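Local atomic coordinates of chromosome partition protein Smc (Pyrococcus yayanosii, PDB entry 5XEI), a protein that probably uses ATP binding and hydrolysis to drive chromosome condensation and partitioning, working as a homodimer whose head domains and hinge are joined by long coiled coils. Residues A230-L233 with G234-R238; A191-D194 with L195-E199; K281-D284 with A285-R289. All coordinates share one frame; numbering follows the deposited sequence.

All three contacts are local ones in the arm that leaves the ATPase head. Contact 2 comes first along the chain, then contact 1, both on the long helix 170-246, with centres 58 Å apart. Contact 3 follows on the returning half, where the loop after helix 261-278 leads into the short helix 285-289. Its centre is 51 Å from that of contact 2 but 14 Å from that of contact 1, and there Leu233 CD1 packs on Ile288 CD1 at 4.1 Å. Contact 2 thus samples the two-helix rod against helix 321-383, whereas contacts 1 and 3 share a region where the returning half is broken into shorter helices, consistent with the joint of the SMC arm.

Contact 1 of 3, residues A230-L233 with G234-R238; sequences ALLL and GEIKR
Ala230 touches Gly234 through the backbone: Gly234 N gives its hydrogen to Ala230 O over 3.2 Å, nearly along the C=O axis (C=O...N 172°), one regular turn of helix. The methyl of Ala230 faces the other way, toward Val291 and Leu301. At Leu231 the carbonyl takes the next amide, Glu235 N to Leu231 O 2.9 Å, but the donor is tilted 32° out of the carbonyl plane and the bond is bent. The same pair also meets through its side chains. Leu231 holds CG opposite its own N (chi1 155°), and its CD1 lies 3.9 Å from Glu235 CG, so that the leucine branch crosses the stem of the glutamate at a slant. The glutamate chain runs extended beyond CG, which sets its carboxylate between two leucines, OE2 by Leu231 and OE1 by Leu232. This is the i to i+4 spacing of helix 170-246, the outgoing helix of the predicted coiled coil. Here it is covered by two partners: helix 298-315 takes Leu231 through Arg302 and Ile305, while on helix 261-278 Lys276 meets Leu232 and Glu235, and Leu273 and Arg277 meet Ile236. Next along, Leu232 is buried, and its CD1 approaches Glu235 OE1 at 3.6 Å, a methyl beside a carboxylate oxygen. One turn on from it comes Ile236, whose CG1 is 4.4 Å from Leu232 CD1, a loose apolar touch. Leu233 ends the segment with its carbonyl shared by two long, weak bonds, to Leu233 O from Ile236 N at 3.4 Å and from Lys237 N at 3.5 Å, the second almost straight. The Leu233 side chain rests on Leu280 of the loop that follows helix 261-278.

Contact 2 of 3, residues A191-D194 with L195-E199; sequences ARVD and LLIKE
Between Ala191 and Lys198 the backbone is regular alpha helix, with four successive i to i+4 bonds; the tightest is Ile197 N to Val193 O at 2.8 Å. Two of the four donors, Leu196 N and Ile197 N, come nearly head-on to their carbonyls, while Leu195 N and Lys198 N are tilted from theirs. Among the side chains, Val193 and Ile197 carry the contact. Val193 turns CG1 away from its own N (chi1 159°), and this branch meets Ile197 CD1 at 3.9 Å, the two side chains slanting across one another. Both are buried, for this is the inner face of the coiled coil: helix 321-383 runs alongside helix 170-246 and lays Arg340 on Val193 and Ile197, and Leu336 on Ile197 and Leu196. With an alanine at Ile197, Val193 CG1 would probably lose its apolar neighbour, and Leu336 and Arg340 would have less to pack on. Further round the helix, Arg192 CG and Leu196 CD1 are 4.3 Å apart, a marginal touch. Asp194 has CG beside its own N, and its OD1 forms a salt bridge with Arg340 NH2.

Contact 3 of 3, residues K281-D284 with A285-R289; sequences KHFD and AALIR
Phe283 swings its ring to the side of its own N (chi1 -85°), and Leu287 holds CG opposite its N (chi1 163°); together these turns bring Phe283 CD1 and Leu287 CD2 to 3.9 Å. The methyl comes at the ring obliquely, and the two side chains slant past each other rather than lie parallel. Asp284 stands between them in sequence, at the N-cap position of helix 285-289, yet its carboxylate makes no capping bond and is directed away. What begins the helix is its backbone: Asp284 O accepts Ile288 N at 3.0 Å in a fairly straight bond (162°). Ile288 also sets CG2 against that carbonyl oxygen, 3.4 Å from Asp284 O. The piece belongs to the returning half of the coiled coil, where a loop and a short helix interrupt its longer helices. Val229 of helix 170-246 touches Phe283, Leu287 and Ile288, and Arg226 also meets Leu287. Loop and helix are thus joined by one polar link, between backbones, and by an apolar touch of side chains on the side where Val229 lies, while the charge of Asp284 takes no part in capping.

Contact 1 of 3, residues A230-L233 with G234-R238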
# COMPACT_ATOMS: atom_id res chain seq x y z
N ALA A 230 -32.66 -70.29 -15.18
CA ALA A 230 -33.94 -70.93 -14.88
C ALA A 230 -34.53 -71.60 -16.11
O ALA A 230 -34.78 -72.81 -16.11
CB ALA A 230 -34.93 -69.90 -14.34
N LEU A 231 -34.76 -70.83 -17.18
CA LEU A 231 -35.28 -71.41 -18.42
C LEU A 231 -34.48 -72.63 -18.83
O LEU A 231 -35.00 -73.55 -19.47
CB LEU A 231 -35.27 -70.38 -19.55
CG LEU A 231 -35.21 -70.91 -20.99
CD1 LEU A 231 -36.52 -71.57 -21.38
CD2 LEU A 231 -34.88 -69.83 -21.99
N LEU A 232 -33.22 -72.69 -18.43
CA LEU A 232 -32.37 -73.78 -18.87
C LEU A 232 -32.53 -75.02 -17.99
O LEU A 232 -32.57 -76.14 -18.52
CB LEU A 232 -30.93 -73.29 -18.92
CG LEU A 232 -29.87 -74.35 -19.08
CD1 LEU A 232 -30.20 -75.17 -20.28
CD2 LEU A 232 -28.67 -73.57 -19.38
N LEU A 233 -32.66 -74.87 -16.67
CA LEU A 233 -32.95 -76.02 -15.83
C LEU A 233 -34.24 -76.70 -16.27
O LEU A 233 -34.29 -77.93 -16.41
CB LEU A 233 -33.02 -75.59 -14.37
CG LEU A 233 -31.66 -75.24 -13.77
CD1 LEU A 233 -31.77 -74.63 -12.38
CD2 LEU A 233 -30.81 -76.48 -13.74
N GLY A 234 -35.29 -75.92 -16.51
CA GLY A 234 -36.49 -76.47 -17.12
C GLY A 234 -36.23 -77.06 -18.49
O GLY A 234 -36.76 -78.12 -18.83
N GLU A 235 -35.39 -76.39 -19.30
CA GLU A 235 -35.14 -76.80 -20.68
C GLU A 235 -34.59 -78.23 -20.81
O GLU A 235 -34.51 -78.73 -21.94
CB GLU A 235 -34.16 -75.84 -21.38
CG GLU A 235 -34.77 -74.88 -22.42
CD GLU A 235 -33.71 -74.07 -23.21
OE1 GLU A 235 -32.50 -74.23 -22.93
OE2 GLU A 235 -34.08 -73.28 -24.11
N ILE A 236 -34.22 -78.89 -19.71
CA ILE A 236 -33.74 -80.27 -19.77
C ILE A 236 -34.73 -81.23 -19.12
O ILE A 236 -34.87 -82.36 -19.56
CB ILE A 236 -32.34 -80.43 -19.14
CG1 ILE A 236 -31.40 -79.27 -19.45
CG2 ILE A 236 -31.71 -81.76 -19.53
CD1 ILE A 236 -30.25 -79.29 -18.47
N LYS A 237 -35.37 -80.82 -18.02
CA LYS A 237 -36.47 -81.62 -17.47
C LYS A 237 -37.42 -82.02 -18.60
O LYS A 237 -37.76 -83.20 -18.77
CB LYS A 237 -37.24 -80.84 -16.38
CG LYS A 237 -38.54 -81.54 -15.90
CD LYS A 237 -39.81 -81.19 -16.73
CE LYS A 237 -40.99 -82.19 -16.56
NZ LYS A 237 -40.71 -83.62 -16.90
N ARG A 238 -37.83 -81.02 -19.38
CA ARG A 238 -38.68 -81.23 -20.54
C ARG A 238 -38.02 -82.15 -21.55
O ARG A 238 -38.64 -83.12 -22.02
CB ARG A 238 -38.99 -79.88 -21.19
CG ARG A 238 -39.68 -78.93 -20.25
CD ARG A 238 -40.97 -79.52 -19.78
NE ARG A 238 -41.93 -78.45 -19.55
CZ ARG A 238 -42.63 -77.87 -20.51
NH1 ARG A 238 -42.49 -78.28 -21.77
NH2 ARG A 238 -43.47 -76.89 -20.23

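Contact 2 of 3, residues A191-D194 with L195-E199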
# COMPACT_ATOMS: atom_id res chain seq x y z
N ALA A 191 -14.07 -16.07 -5.92
CA ALA A 191 -14.86 -16.06 -7.14
C ALA A 191 -14.50 -17.24 -8.03
O ALA A 191 -15.36 -17.78 -8.74
CB ALA A 191 -14.64 -14.74 -7.88
N ARG A 192 -13.23 -17.65 -8.02
CA ARG A 192 -12.85 -18.85 -8.73
C ARG A 192 -13.62 -20.05 -8.20
O ARG A 192 -14.20 -20.82 -8.97
CB ARG A 192 -11.35 -19.08 -8.58
CG ARG A 192 -10.82 -20.22 -9.38
CD ARG A 192 -9.30 -20.19 -9.39
NE ARG A 192 -8.80 -20.46 -8.04
CZ ARG A 192 -7.55 -20.26 -7.65
NH1 ARG A 192 -6.64 -19.77 -8.50
NH2 ARG A 192 -7.21 -20.54 -6.39
N VAL A 193 -13.65 -20.20 -6.88
CA VAL A 193 -14.34 -21.34 -6.29
C VAL A 193 -15.81 -21.34 -6.70
O VAL A 193 -16.37 -22.39 -7.04
CB VAL A 193 -14.15 -21.33 -4.77
CG1 VAL A 193 -15.20 -22.13 -4.09
CG2 VAL A 193 -12.78 -21.88 -4.44
N ASP A 194 -16.44 -20.17 -6.73
CA ASP A 194 -17.85 -20.09 -7.12
C ASP A 194 -18.06 -20.60 -8.54
O ASP A 194 -19.06 -21.27 -8.84
CB ASP A 194 -18.36 -18.66 -7.02
CG ASP A 194 -18.46 -18.18 -5.60
OD1 ASP A 194 -19.17 -18.82 -4.79
OD2 ASP A 194 -17.82 -17.15 -5.31
N LEU A 195 -17.14 -20.25 -9.45
CA LEU A 195 -17.28 -20.68 -10.83
C LEU A 195 -17.03 -22.18 -10.96
O LEU A 195 -17.65 -22.84 -11.80
CB LEU A 195 -16.33 -19.86 -11.72
CG LEU A 195 -16.70 -18.43 -12.16
CD1 LEU A 195 -15.60 -17.80 -13.05
CD2 LEU A 195 -18.01 -18.42 -12.90
N LEU A 196 -16.16 -22.74 -10.11
CA LEU A 196 -15.93 -24.17 -10.11
C LEU A 196 -17.13 -24.92 -9.55
O LEU A 196 -17.49 -25.98 -10.06
CB LEU A 196 -14.69 -24.50 -9.30
CG LEU A 196 -13.45 -23.83 -9.90
CD1 LEU A 196 -12.22 -24.24 -9.15
CD2 LEU A 196 -13.28 -24.17 -11.37
N ILE A 197 -17.74 -24.38 -8.50
CA ILE A 197 -18.91 -25.01 -7.91
C ILE A 197 -20.04 -25.05 -8.91
O ILE A 197 -20.80 -26.03 -8.98
CB ILE A 197 -19.32 -24.27 -6.64
CG1 ILE A 197 -18.22 -24.40 -5.60
CG2 ILE A 197 -20.68 -24.75 -6.15
CD1 ILE A 197 -18.65 -24.01 -4.19
N LYS A 198 -20.19 -24.00 -9.71
CA LYS A 198 -21.32 -23.96 -10.62
C LYS A 198 -21.19 -25.06 -11.68
O LYS A 198 -22.15 -25.79 -11.93
CB LYS A 198 -21.47 -22.56 -11.22
CG LYS A 198 -22.64 -22.45 -12.20
CD LYS A 198 -23.13 -21.00 -12.39
CE LYS A 198 -24.50 -20.98 -13.07
NZ LYS A 198 -25.25 -19.71 -12.78
N GLU A 199 -20.00 -25.22 -12.28
CA GLU A 199 -19.84 -26.27 -13.29
C GLU A 199 -19.88 -27.65 -12.67
O GLU A 199 -20.57 -28.55 -13.17
CB GLU A 199 -18.52 -26.10 -14.07
CG GLU A 199 -18.29 -27.34 -14.99
CD GLU A 199 -17.13 -27.21 -16.00
OE1 GLU A 199 -16.61 -28.27 -16.45
OE2 GLU A 199 -16.75 -26.08 -16.37

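Contact 3 of 3, residues K281-D284 with A285-R289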
# COMPACT_ATOMS: atom_id res chain seq x y z
N LYS A 281 -22.75 -76.82 -16.08
CA LYS A 281 -21.52 -77.14 -15.37
C LYS A 281 -20.61 -75.92 -15.27
O LYS A 281 -19.76 -75.85 -14.38
CB LYS A 281 -20.79 -78.30 -16.08
CG LYS A 281 -21.65 -79.58 -16.23
CD LYS A 281 -20.90 -80.71 -16.98
CE LYS A 281 -21.75 -81.99 -17.11
NZ LYS A 281 -21.06 -83.03 -17.93
N HIS A 282 -20.83 -74.93 -16.14
CA HIS A 282 -19.97 -73.77 -16.26
C HIS A 282 -20.63 -72.50 -15.71
O HIS A 282 -20.06 -71.41 -15.84
CB HIS A 282 -19.56 -73.59 -17.72
CG HIS A 282 -19.01 -74.85 -18.33
ND1 HIS A 282 -19.11 -75.14 -19.67
CD2 HIS A 282 -18.36 -75.89 -17.76
CE1 HIS A 282 -18.54 -76.30 -19.91
NE2 HIS A 282 -18.07 -76.78 -18.77
N PHE A 283 -21.81 -72.61 -15.11
CA PHE A 283 -22.41 -71.50 -14.40
C PHE A 283 -22.06 -71.59 -12.92
O PHE A 283 -22.03 -72.68 -12.35
CB PHE A 283 -23.92 -71.46 -14.57
CG PHE A 283 -24.38 -70.76 -15.82
CD1 PHE A 283 -24.30 -69.39 -15.93
CD2 PHE A 283 -24.90 -71.48 -16.88
CE1 PHE A 283 -24.72 -68.75 -17.07
CE2 PHE A 283 -25.32 -70.85 -18.01
CZ PHE A 283 -25.24 -69.48 -18.11
N ASP A 284 -21.81 -70.44 -12.31
CA ASP A 284 -21.40 -70.40 -10.91
C ASP A 284 -22.43 -71.08 -10.01
O ASP A 284 -23.64 -71.07 -10.28
CB ASP A 284 -21.18 -68.96 -10.45
CG ASP A 284 -20.02 -68.31 -11.17
OD1 ASP A 284 -19.33 -69.01 -11.95
OD2 ASP A 284 -19.78 -67.10 -10.95
N ALA A 285 -21.94 -71.67 -8.92
CA ALA A 285 -22.79 -72.43 -8.02
C ALA A 285 -23.72 -71.53 -7.21
O ALA A 285 -24.84 -71.95 -6.88
CB ALA A 285 -21.94 -73.29 -7.08
N ALA A 286 -23.29 -70.32 -6.85
CA ALA A 286 -24.18 -69.42 -6.13
C ALA A 286 -25.40 -69.07 -6.98
O ALA A 286 -26.55 -69.24 -6.56
CB ALA A 286 -23.44 -68.16 -5.69
N LEU A 287 -25.15 -68.60 -8.21
CA LEU A 287 -26.24 -68.28 -9.13
C LEU A 287 -27.16 -69.48 -9.33
O LEU A 287 -28.37 -69.38 -9.11
CB LEU A 287 -25.65 -67.80 -10.46
CG LEU A 287 -26.52 -67.76 -11.73
CD1 LEU A 287 -27.70 -66.84 -11.61
CD2 LEU A 287 -25.68 -67.37 -12.92
N ILE A 288 -26.58 -70.64 -9.68
CA ILE A 288 -27.37 -71.82 -10.06
C ILE A 288 -28.31 -72.24 -8.94
O ILE A 288 -29.36 -72.83 -9.21
CB ILE A 288 -26.46 -72.99 -10.46
CG1 ILE A 288 -27.28 -74.15 -11.03
CG2 ILE A 288 -25.78 -73.56 -9.26
CD1 ILE A 288 -27.68 -74.00 -12.46
N ARG A 289 -27.96 -71.96 -7.68
CA ARG A 289 -28.80 -72.40 -6.58
C ARG A 289 -29.77 -71.32 -6.11
O ARG A 289 -30.88 -71.66 -5.68
CB ARG A 289 -27.93 -72.90 -5.40
CG ARG A 289 -27.74 -71.97 -4.20
CD ARG A 289 -27.31 -72.79 -2.97
NE ARG A 289 -28.28 -73.85 -2.66
CZ ARG A 289 -28.13 -74.78 -1.72
NH1 ARG A 289 -27.04 -74.81 -0.96
NH2 ARG A 289 -29.08 -75.70 -1.55